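Local coordinates for RagB/SusD domain protein (Flavobacterium johnsoniae, PDB 5J90) that binds chitin as a SusD homolog and probably helps to capture chitin chains at the outer membrane for uptake and breakdown, at residues A[458-461]-A[462-465]. Numbering follows the deposited sequence.
Sequences AITT and EFGV
Thr460 and Gly464 face each other across a tight reversal of the chain at 460-464. Gly464 N donates to Thr460 O over 2.9 Å, from above the carbonyl plane and at a bent 135°. This is an i to i+4 bond, as in one helical turn, but Gly464 leaves the helical course with a positive phi. Thr460 OG1 also accepts Phe463 N, at 2.9 Å and a straighter 155°; the two bonds together make an ST motif. A chi1 of 71° sets this OG1 between its own N and carbonyl carbon, where it meets Phe463 N. Thr460 OG1 also lies at the edge of the Phe463 ring, 3.6 Å from Phe463 CD2. One water bridges the mouth of the turn. It accepts from Thr460 N, donates to Gly464 O at 2.8 Å, and bonds Thr460 OG1. A valine in place of Thr460 would probably leave the Phe463 amide without this acceptor and the water with one partner fewer. Ile459 CG2 packs on Gly464 O at 3.3 Å. Glu462 CG sits over one ring face of Phe463, towards its rim. Glu462 OE2 is hydrogen-bonded to Ser487 OG of the second subunit, and Asn453 ND2 to Thr461 OG1. The turn lies in the loop between helices 432-442 and 472-477; Trp436 of the first helix bonds Val465 O, and Thr460 and Phe463 pack against Gly491 and Ser487 of the second subunit.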
loop_
_atom_site.group_PDB
_atom_site.type_symbol
_atom_site.label_atom_id
_atom_site.label_comp_id
_atom_site.label_asym_id
_atom_site.label_seq_id
_atom_site.Cartn_x
_atom_site.Cartn_y
_atom_site.Cartn_z
ATOM N N ALA A 458 -7.978 -1.033 -15.375
ATOM C CA ALA A 458 -7.457 -1.771 -14.222
ATOM C C ALA A 458 -5.967 -1.521 -14.006
ATOM O O ALA A 458 -5.479 -1.606 -12.879
ATOM C CB ALA A 458 -7.703 -3.251 -14.401
ATOM N N ILE A 459 -5.247 -1.232 -15.090
ATOM C CA ILE A 459 -3.803 -1.038 -15.037
ATOM C C ILE A 459 -3.473 0.310 -15.651
ATOM O O ILE A 459 -3.911 0.607 -16.767
ATOM C CB ILE A 459 -3.054 -2.160 -15.793
ATOM C CG1 ILE A 459 -3.409 -3.522 -15.183
ATOM C CG2 ILE A 459 -1.540 -1.917 -15.770
ATOM C CD1 ILE A 459 -2.825 -4.708 -15.925
ATOM N N THR A 460 -2.727 1.132 -14.926
ATOM C CA THR A 460 -2.385 2.464 -15.424
ATOM C C THR A 460 -1.214 2.402 -16.400
ATOM O O THR A 460 -0.320 1.560 -16.288
ATOM C CB THR A 460 -2.013 3.473 -14.293
ATOM O OG1 THR A 460 -0.739 3.141 -13.730
ATOM C CG2 THR A 460 -3.082 3.521 -13.189
ATOM N N THR A 461 -1.208 3.322 -17.353
ATOM C CA THR A 461 -0.067 3.464 -18.242
ATOM C C THR A 461 1.156 3.952 -17.474
ATOM O O THR A 461 2.273 3.496 -17.693
ATOM C CB THR A 461 -0.421 4.415 -19.391
ATOM O OG1 THR A 461 -1.420 3.784 -20.191
ATOM C CG2 THR A 461 0.798 4.726 -20.260
ATOM N N GLU A 462 0.934 4.861 -16.532
ATOM C CA GLU A 462 2.018 5.461 -15.788
ATOM C C GLU A 462 2.805 4.452 -14.936
ATOM O O GLU A 462 4.028 4.434 -14.952
ATOM C CB GLU A 462 1.425 6.559 -14.904
ATOM C CG GLU A 462 2.417 7.461 -14.271
ATOM C CD GLU A 462 1.753 8.675 -13.635
ATOM O OE1 GLU A 462 0.504 8.811 -13.708
ATOM O OE2 GLU A 462 2.488 9.496 -13.093
ATOM N N PHE A 463 2.085 3.607 -14.197
ATOM C CA PHE A 463 2.734 2.670 -13.284
ATOM C C PHE A 463 2.829 1.245 -13.801
ATOM O O PHE A 463 3.585 0.439 -13.266
ATOM C CB PHE A 463 2.086 2.747 -11.900
ATOM C CG PHE A 463 2.235 4.099 -11.284
ATOM C CD1 PHE A 463 3.422 4.453 -10.668
ATOM C CD2 PHE A 463 1.224 5.031 -11.386
ATOM C CE1 PHE A 463 3.586 5.720 -10.126
ATOM C CE2 PHE A 463 1.393 6.300 -10.845
ATOM C CZ PHE A 463 2.574 6.630 -10.226
ATOM N N GLY A 464 2.076 0.948 -14.851
ATOM C CA GLY A 464 2.172 -0.358 -15.475
ATOM C C GLY A 464 1.691 -1.502 -14.605
ATOM O O GLY A 464 0.945 -1.317 -13.634
ATOM N N VAL A 465 2.117 -2.706 -14.966
ATOM C CA VAL A 465 1.635 -3.907 -14.299
ATOM C C VAL A 465 2.288 -4.049 -12.932
ATOM O O VAL A 465 3.522 -4.095 -12.817
ATOM C CB VAL A 465 1.919 -5.167 -15.144
ATOM C CG1 VAL A 465 1.335 -6.387 -14.456
ATOM C CG2 VAL A 465 1.361 -5.009 -16.565
HETATM O O HOH W 1 -0.879 0.568 -12.772
#